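Local atomic coordinates of putative Phosphate (Eubacterium rectale, PDB entry 3DAO), a protein that probably hydrolyses phosphate esters, as a putative phosphatase of the haloacid dehalogenase-like hydrolase family. Residues 27-32 / 60-65; 211-216 / 239-244. One frame throughout, in Å; residues are numbered along the deposited sequence.

Contact 1 (27-32 / 60-65)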
ATOM      1  N   ASP A  27       4.322  -7.877  -2.631  1.00 17.82           N
ATOM      2  CA  ASP A  27       3.816  -7.234  -1.419  1.00 19.68           C
ATOM      3  C   ASP A  27       4.463  -7.961  -0.237  1.00 19.14           C
ATOM      4  O   ASP A  27       5.297  -8.857  -0.410  1.00 18.19           O
ATOM      5  CB  ASP A  27       2.280  -6.970  -1.308  1.00 22.84           C
ATOM      6  CG  ASP A  27       1.418  -8.183  -1.495  1.00 29.90           C
ATOM      7  OD1 ASP A  27       1.957  -9.298  -1.565  1.00 29.29           O
ATOM      8  OD2 ASP A  27       0.159  -7.995  -1.539  1.00 26.72           O
ATOM      9  N   ILE A  28       4.093  -7.544   0.954  1.00 19.28           N
ATOM     10  CA  ILE A  28       4.761  -7.987   2.139  1.00 20.49           C
ATOM     11  C   ILE A  28       3.898  -8.770   3.092  1.00 20.43           C
ATOM     12  O   ILE A  28       4.185  -9.931   3.440  1.00 20.29           O
ATOM     13  CB  ILE A  28       5.303  -6.731   2.894  1.00 22.51           C
ATOM     14  CG1 ILE A  28       6.258  -5.945   1.973  1.00 23.58           C
ATOM     15  CG2 ILE A  28       5.969  -7.114   4.216  1.00 20.10           C
ATOM     16  CD1 ILE A  28       6.749  -4.629   2.545  1.00 21.65           C
ATOM     17  N   ASP A  29       2.853  -8.099   3.532  1.00 20.41           N
ATOM     18  CA  ASP A  29       2.000  -8.630   4.597  1.00 21.23           C
ATOM     19  C   ASP A  29       1.116  -9.787   4.195  1.00 22.65           C
ATOM     20  O   ASP A  29       0.162  -9.665   3.420  1.00 24.37           O
ATOM     21  CB  ASP A  29       1.216  -7.512   5.247  1.00 21.62           C
ATOM     22  CG  ASP A  29       2.121  -6.525   5.979  1.00 23.23           C
ATOM     23  OD1 ASP A  29       2.820  -6.909   6.939  1.00 23.08           O
ATOM     24  OD2 ASP A  29       2.088  -5.337   5.618  1.00 24.71           O
ATOM     25  N   GLY A  30       1.484 -10.932   4.741  1.00 20.98           N
ATOM     26  CA  GLY A  30       0.794 -12.178   4.459  1.00 21.29           C
ATOM     27  C   GLY A  30       1.391 -12.851   3.255  1.00 20.29           C
ATOM     28  O   GLY A  30       0.941 -13.904   2.847  1.00 20.44           O
ATOM     29  N   THR A  31       2.420 -12.228   2.687  1.00 19.40           N
ATOM     30  CA  THR A  31       3.099 -12.778   1.491  1.00 19.11           C
ATOM     31  C   THR A  31       4.497 -13.258   1.843  1.00 19.58           C
ATOM     32  O   THR A  31       4.848 -14.404   1.583  1.00 19.36           O
ATOM     33  CB  THR A  31       3.176 -11.734   0.358  1.00 21.12           C
ATOM     34  OG1 THR A  31       1.838 -11.442  -0.094  1.00 20.31           O
ATOM     35  CG2 THR A  31       3.963 -12.222  -0.816  1.00 17.59           C
ATOM     36  N   LEU A  32       5.287 -12.353   2.420  1.00 18.83           N
ATOM     37  CA  LEU A  32       6.654 -12.668   2.879  1.00 19.88           C
ATOM     38  C   LEU A  32       6.711 -12.922   4.364  1.00 21.77           C
ATOM     39  O   LEU A  32       7.526 -13.702   4.851  1.00 22.36           O
ATOM     40  CB  LEU A  32       7.608 -11.497   2.587  1.00 20.09           C
ATOM     41  CG  LEU A  32       7.705 -11.036   1.112  1.00 16.57           C
ATOM     42  CD1 LEU A  32       8.668  -9.826   0.983  1.00 16.87           C
ATOM     43  CD2 LEU A  32       8.058 -12.122   0.143  1.00 17.27           C
ATOM     44  N   VAL A  60       9.488  -3.500  -3.847  1.00 15.21           N
ATOM     45  CA  VAL A  60       8.619  -3.759  -2.694  1.00 16.78           C
ATOM     46  C   VAL A  60       7.376  -2.907  -2.959  1.00 17.32           C
ATOM     47  O   VAL A  60       7.479  -1.690  -3.109  1.00 16.55           O
ATOM     48  CB  VAL A  60       9.278  -3.337  -1.370  1.00 19.97           C
ATOM     49  CG1 VAL A  60       8.375  -3.654  -0.253  1.00 23.02           C
ATOM     50  CG2 VAL A  60      10.627  -4.036  -1.168  1.00 23.91           C
ATOM     51  N   CYS A  61       6.223  -3.563  -3.014  1.00 17.87           N
ATOM     52  CA  CYS A  61       4.933  -2.961  -3.440  1.00 17.88           C
ATOM     53  C   CYS A  61       3.837  -3.333  -2.465  1.00 19.32           C
ATOM     54  O   CYS A  61       3.282  -4.442  -2.517  1.00 19.41           O
ATOM     55  CB  CYS A  61       4.623  -3.482  -4.837  1.00 17.90           C
ATOM     56  SG  CYS A  61       3.144  -2.731  -5.575  1.00 21.73           S
ATOM     57  N   SER A  62       3.543  -2.393  -1.573  1.00 17.27           N
ATOM     58  CA  SER A  62       2.710  -2.647  -0.410  1.00 17.86           C
ATOM     59  C   SER A  62       1.841  -1.525   0.106  1.00 18.71           C
ATOM     60  O   SER A  62       1.928  -0.349  -0.278  1.00 17.91           O
ATOM     61  CB  SER A  62       3.701  -3.035   0.709  1.00 18.91           C
ATOM     62  OG  SER A  62       3.122  -3.312   1.963  1.00 21.76           O
ATOM     63  N   GLY A  63       0.971  -1.942   1.005  1.00 17.88           N
ATOM     64  CA  GLY A  63       0.107  -1.016   1.724  1.00 16.37           C
ATOM     65  C   GLY A  63       0.895  -0.271   2.772  1.00 17.74           C
ATOM     66  O   GLY A  63       0.476   0.740   3.296  1.00 16.15           O
ATOM     67  N   ARG A  64       2.076  -0.800   3.082  1.00 18.34           N
ATOM     68  CA  ARG A  64       2.882  -0.229   4.156  1.00 18.72           C
ATOM     69  C   ARG A  64       3.471   1.118   3.815  1.00 18.81           C
ATOM     70  O   ARG A  64       3.648   1.454   2.645  1.00 17.57           O
ATOM     71  CB  ARG A  64       4.053  -1.171   4.531  1.00 19.16           C
ATOM     72  CG  ARG A  64       3.726  -2.481   5.174  1.00 20.04           C
ATOM     73  CD  ARG A  64       5.017  -3.042   5.801  1.00 20.71           C
ATOM     74  NE  ARG A  64       4.780  -4.359   6.395  1.00 18.73           N
ATOM     75  CZ  ARG A  64       5.579  -4.923   7.274  1.00 17.98           C
ATOM     76  NH1 ARG A  64       6.652  -4.271   7.676  1.00 19.44           N
ATOM     77  NH2 ARG A  64       5.277  -6.108   7.765  1.00 20.03           N
ATOM     78  N   GLN A  65       3.771   1.872   4.874  1.00 17.06           N
ATOM     79  CA  GLN A  65       4.475   3.149   4.758  1.00 18.53           C
ATOM     80  C   GLN A  65       5.909   2.882   4.376  1.00 18.10           C
ATOM     81  O   GLN A  65       6.423   1.792   4.577  1.00 19.27           O
ATOM     82  CB  GLN A  65       4.529   3.914   6.079  1.00 17.96           C
ATOM     83  CG  GLN A  65       3.209   4.316   6.596  1.00 24.28           C
ATOM     84  CD  GLN A  65       3.361   5.139   7.834  1.00 25.88           C
ATOM     85  OE1 GLN A  65       3.811   4.643   8.876  1.00 26.72           O
ATOM     86  NE2 GLN A  65       2.961   6.405   7.747  1.00 22.53           N
TER

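Contact 2 (211-216 / 239-244)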
ATOM      1  N   SER A 211      -3.710   2.817  -7.586  1.00 19.02           N
ATOM      2  CA  SER A 211      -3.650   1.386  -7.316  1.00 18.73           C
ATOM      3  C   SER A 211      -2.213   0.892  -7.339  1.00 18.24           C
ATOM      4  O   SER A 211      -1.319   1.563  -7.826  1.00 19.23           O
ATOM      5  CB  SER A 211      -4.419   0.588  -8.353  1.00 18.55           C
ATOM      6  OG  SER A 211      -3.765   0.586  -9.638  1.00 17.90           O
ATOM      7  N   LYS A 212      -2.040  -0.330  -6.868  1.00 18.23           N
ATOM      8  CA  LYS A 212      -0.717  -0.961  -6.937  1.00 16.91           C
ATOM      9  C   LYS A 212      -0.287  -1.101  -8.403  1.00 16.82           C
ATOM     10  O   LYS A 212       0.862  -0.813  -8.771  1.00 18.89           O
ATOM     11  CB  LYS A 212      -0.716  -2.339  -6.246  1.00 16.99           C
ATOM     12  CG  LYS A 212      -0.694  -2.300  -4.749  1.00 16.12           C
ATOM     13  CD  LYS A 212      -0.786  -3.744  -4.209  1.00 18.94           C
ATOM     14  CE  LYS A 212      -0.489  -3.798  -2.744  1.00 24.30           C
ATOM     15  NZ  LYS A 212      -0.843  -5.154  -2.220  1.00 26.00           N
ATOM     16  N   TRP A 213      -1.218  -1.459  -9.279  1.00 16.34           N
ATOM     17  CA  TRP A 213      -0.855  -1.651 -10.704  1.00 17.10           C
ATOM     18  C   TRP A 213      -0.534  -0.333 -11.390  1.00 16.92           C
ATOM     19  O   TRP A 213       0.379  -0.241 -12.199  1.00 21.28           O
ATOM     20  CB  TRP A 213      -1.920  -2.410 -11.503  1.00 17.43           C
ATOM     21  CG  TRP A 213      -1.461  -2.600 -12.906  1.00 18.11           C
ATOM     22  CD1 TRP A 213      -1.935  -1.959 -14.009  1.00 23.94           C
ATOM     23  CD2 TRP A 213      -0.341  -3.382 -13.350  1.00 18.62           C
ATOM     24  NE1 TRP A 213      -1.219  -2.339 -15.132  1.00 25.53           N
ATOM     25  CE2 TRP A 213      -0.245  -3.224 -14.753  1.00 23.72           C
ATOM     26  CE3 TRP A 213       0.552  -4.235 -12.713  1.00 18.06           C
ATOM     27  CZ2 TRP A 213       0.725  -3.863 -15.508  1.00 26.46           C
ATOM     28  CZ3 TRP A 213       1.528  -4.887 -13.492  1.00 24.08           C
ATOM     29  CH2 TRP A 213       1.599  -4.694 -14.851  1.00 25.07           C
ATOM     30  N   THR A 214      -1.257   0.713 -11.045  1.00 16.60           N
ATOM     31  CA  THR A 214      -0.956   2.042 -11.598  1.00 17.80           C
ATOM     32  C   THR A 214       0.484   2.453 -11.300  1.00 17.53           C
ATOM     33  O   THR A 214       1.271   2.873 -12.182  1.00 17.61           O
ATOM     34  CB  THR A 214      -1.931   3.130 -11.066  1.00 18.17           C
ATOM     35  OG1 THR A 214      -3.255   2.807 -11.503  1.00 18.78           O
ATOM     36  CG2 THR A 214      -1.570   4.529 -11.620  1.00 19.55           C
ATOM     37  N   ALA A 215       0.823   2.307 -10.027  1.00 16.21           N
ATOM     38  CA  ALA A 215       2.142   2.683  -9.545  1.00 15.46           C
ATOM     39  C   ALA A 215       3.203   1.771 -10.157  1.00 16.27           C
ATOM     40  O   ALA A 215       4.268   2.232 -10.534  1.00 17.23           O
ATOM     41  CB  ALA A 215       2.242   2.625  -8.009  1.00 15.11           C
ATOM     42  N   LEU A 216       2.905   0.486 -10.220  1.00 14.58           N
ATOM     43  CA  LEU A 216       3.872  -0.463 -10.782  1.00 16.60           C
ATOM     44  C   LEU A 216       4.075  -0.195 -12.255  1.00 17.59           C
ATOM     45  O   LEU A 216       5.181  -0.257 -12.769  1.00 18.81           O
ATOM     46  CB  LEU A 216       3.479  -1.913 -10.494  1.00 16.73           C
ATOM     47  CG  LEU A 216       4.515  -2.979 -10.798  1.00 23.06           C
ATOM     48  CD1 LEU A 216       5.782  -2.673 -10.041  1.00 20.31           C
ATOM     49  CD2 LEU A 216       3.982  -4.395 -10.477  1.00 19.45           C
ATOM     50  N   ASP A 239      -4.345  -7.416  -5.098  1.00 23.79           N
ATOM     51  CA  ASP A 239      -3.160  -7.796  -5.896  1.00 21.60           C
ATOM     52  C   ASP A 239      -3.566  -8.405  -7.215  1.00 21.21           C
ATOM     53  O   ASP A 239      -2.739  -8.706  -8.066  1.00 19.66           O
ATOM     54  CB  ASP A 239      -2.331  -8.861  -5.154  1.00 21.06           C
ATOM     55  CG  ASP A 239      -1.601  -8.306  -3.958  1.00 21.63           C
ATOM     56  OD1 ASP A 239      -1.072  -7.173  -4.030  1.00 25.59           O
ATOM     57  OD2 ASP A 239      -1.553  -9.007  -2.936  1.00 19.78           O
ATOM     58  N   ILE A 240      -4.864  -8.583  -7.380  1.00 21.05           N
ATOM     59  CA  ILE A 240      -5.366  -9.292  -8.566  1.00 19.72           C
ATOM     60  C   ILE A 240      -4.946  -8.668  -9.906  1.00 19.77           C
ATOM     61  O   ILE A 240      -4.527  -9.359 -10.835  1.00 18.89           O
ATOM     62  CB  ILE A 240      -6.899  -9.526  -8.490  1.00 20.02           C
ATOM     63  CG1 ILE A 240      -7.165 -10.687  -7.530  1.00 18.96           C
ATOM     64  CG2 ILE A 240      -7.481  -9.815  -9.872  1.00 20.62           C
ATOM     65  CD1 ILE A 240      -8.663 -10.968  -7.203  1.00 25.55           C
ATOM     66  N   GLU A 241      -5.061  -7.361 -10.002  1.00 20.96           N
ATOM     67  CA  GLU A 241      -4.728  -6.687 -11.263  1.00 20.40           C
ATOM     68  C   GLU A 241      -3.251  -6.913 -11.615  1.00 19.71           C
ATOM     69  O   GLU A 241      -2.923  -7.252 -12.757  1.00 20.28           O
ATOM     70  CB  GLU A 241      -5.073  -5.188 -11.181  1.00 20.99           C
ATOM     71  CG  GLU A 241      -4.816  -4.459 -12.475  1.00 24.17           C
ATOM     72  CD  GLU A 241      -5.255  -3.002 -12.459  1.00 25.93           C
ATOM     73  OE1 GLU A 241      -5.208  -2.362 -11.368  1.00 23.24           O
ATOM     74  OE2 GLU A 241      -5.633  -2.521 -13.563  1.00 28.82           O
HETATM   75  N   MSE A 242      -2.361  -6.793 -10.632  1.00 20.66           N
HETATM   76  CA  MSE A 242      -0.919  -6.972 -10.929  1.00 19.49           C
HETATM   77  C   MSE A 242      -0.637  -8.443 -11.244  1.00 20.21           C
HETATM   78  O   MSE A 242       0.133  -8.770 -12.152  1.00 18.69           O
HETATM   79  CB  MSE A 242       0.027  -6.367  -9.853  1.00 19.43           C
HETATM   80  CG  MSE A 242       0.150  -7.049  -8.583  1.00 19.39           C
HETATM   81 SE   MSE A 242       1.527  -6.085  -7.573  1.00 23.53          SE
HETATM   82  CE  MSE A 242       1.641  -7.246  -5.999  1.00 24.99           C
ATOM     83  N   LEU A 243      -1.308  -9.334 -10.527  1.00 19.82           N
ATOM     84  CA  LEU A 243      -1.101 -10.786 -10.769  1.00 19.83           C
ATOM     85  C   LEU A 243      -1.547 -11.151 -12.189  1.00 19.73           C
ATOM     86  O   LEU A 243      -0.959 -11.973 -12.870  1.00 19.14           O
ATOM     87  CB  LEU A 243      -1.832 -11.632  -9.723  1.00 19.42           C
ATOM     88  CG  LEU A 243      -1.378 -11.504  -8.262  1.00 22.17           C
ATOM     89  CD1 LEU A 243      -2.348 -12.249  -7.302  1.00 16.05           C
ATOM     90  CD2 LEU A 243       0.063 -11.980  -8.058  1.00 20.47           C
ATOM     91  N   GLN A 244      -2.617 -10.526 -12.634  1.00 21.06           N
ATOM     92  CA  GLN A 244      -3.161 -10.776 -13.993  1.00 20.91           C
ATOM     93  C   GLN A 244      -2.354 -10.181 -15.102  1.00 22.65           C
ATOM     94  O   GLN A 244      -2.211 -10.768 -16.178  1.00 22.80           O
ATOM     95  CB  GLN A 244      -4.570 -10.201 -14.141  1.00 22.62           C
ATOM     96  CG  GLN A 244      -5.595 -10.955 -13.337  1.00 22.99           C
ATOM     97  CD  GLN A 244      -6.995 -10.372 -13.464  1.00 27.34           C
ATOM     98  OE1 GLN A 244      -7.184  -9.201 -13.798  1.00 31.65           O
ATOM     99  NE2 GLN A 244      -7.974 -11.179 -13.156  1.00 23.31           N
TER
HETATM  100  O   HOH W   1      -5.610   0.145 -11.458  1.00 30.77           O
HETATM  101  O   HOH W   2      -3.898  -2.719  -8.857  1.00 24.66           O

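Contact 1 (27-32 / 60-65)
The guanidinium of Arg64 has the methyl CG2 of Ile28 over one face, 3.4 Å above its plane and offset toward the rim, while the carboxylate of Asp29 meets its edge. The two flat groups are nearly coplanar, 20° apart, and the arginine holds the acid side-on: NH2 gives a hydrogen bond to Asp29 OD1 at 2.7 Å, and NE gives a second one to Asp29 OD2 at 3.0 Å. Both bonds are fairly straight, 163° at the hydrogen, and both reach the syn side of their oxygen, the donors somewhat tilted out of the carboxylate plane. Paired contacts of this kind fix the rotation of both groups. The reach comes from an Arg64 chain that runs extended from CG to NE and passes Asp29 at about a right angle. Gly36 N and Ser37 O add further bonds to Asp29 OD1 and Arg64 NH2, and Ser68 takes Arg64 NH1.

Ile28 also works from its other branch. With Ile28 CG1 beside the backbone N and the chain extended beyond it (chi2 174°), that branch drives into Val60, and Ile28 CD1 lies a tight 3.4 Å from Val60 CG1; the same methyl rests 3.9 Å from Ser62 CB. Ser62 OG accepts from Arg64 N, an ST turn that shapes the bend leading to the arginine. On the backbone side, Asp27 CA makes a CA-H...O contact of 3.0 Å to Cys61 O. Within its own loop, Asp27 OD1 takes a 2.6 Å hydrogen bond from Thr31 OG1, which comes from above the carboxylate plane.

Asp27, Asp29 and Thr31 fit the DxDx(T/V) signature at the end of strand 23-26, consistent with the nucleophile loop of a Rossmann-like haloacid dehalogenase core, here packed against the end of the adjacent parallel strand 57-61.

Contact 2 (211-216 / 239-244)
Lys212 and Asp239 slant across each other, the extended lysine chain bringing Lys212 NZ to Asp239 OD1 at 2.7 Å in a salt bridge on the syn side of that oxygen, tilted out of the carboxylate plane. Asn238 OD1 and Asp27 OD2 also bind this ammonium group, so an alanine in place of Lys212 would probably leave the buried acids Asp27 and Asp239 without the positive charge they share. Further along, Trp213 points toward the other helix, and with CG anti to the backbone N (chi1 -178°) the indole lies against Met242: Trp213 CE3 is 3.6 Å from Met242 CB. Glu241 runs at about a right angle to the tryptophan, its carboxylate plane 39° from the ring and OE1 3.3 Å from Trp213 CB. Deeper in, Leu216 CD2 touches the selenium of Met242, a selenomethionine, at 4.2 Å. The segment axes of 212-216 and 240-244 approach to 9.1 Å at 49°. Two waters donate to Glu241 OE1; one is also bonded to Ser211 OG, the N-cap that accepts from Thr214 N, and the other accepts from Trp213 N. The interface thus grades from water-mediated bonds, through apolar packing, to a buried charge pair whose lysine probably offsets the negative charge gathered round it.

In the fold
The two contacts follow in series along the chain, contact 1 closing before contact 2 opens, and their centres lie 13 Å apart. Both belong to the domain built on the mixed eight-stranded sheet: the segments of contact 1 sit at the ends of neighbouring parallel strands 23-26 and 57-61, whereas contact 2 joins helices 212-222 and 240-245, which precede and follow strand 230-234, next to strand 23-26 on its other side. They meet directly at the Lys212 NZ to Asp27 OD2 salt bridge, 3.1 Å, and Lys212 CE packs on Cys61 O. Strand-end loops and the start of helix 212-222 thereby converge on one cluster of charged residues, consistent with the active site of haloacid dehalogenase-like phosphatases.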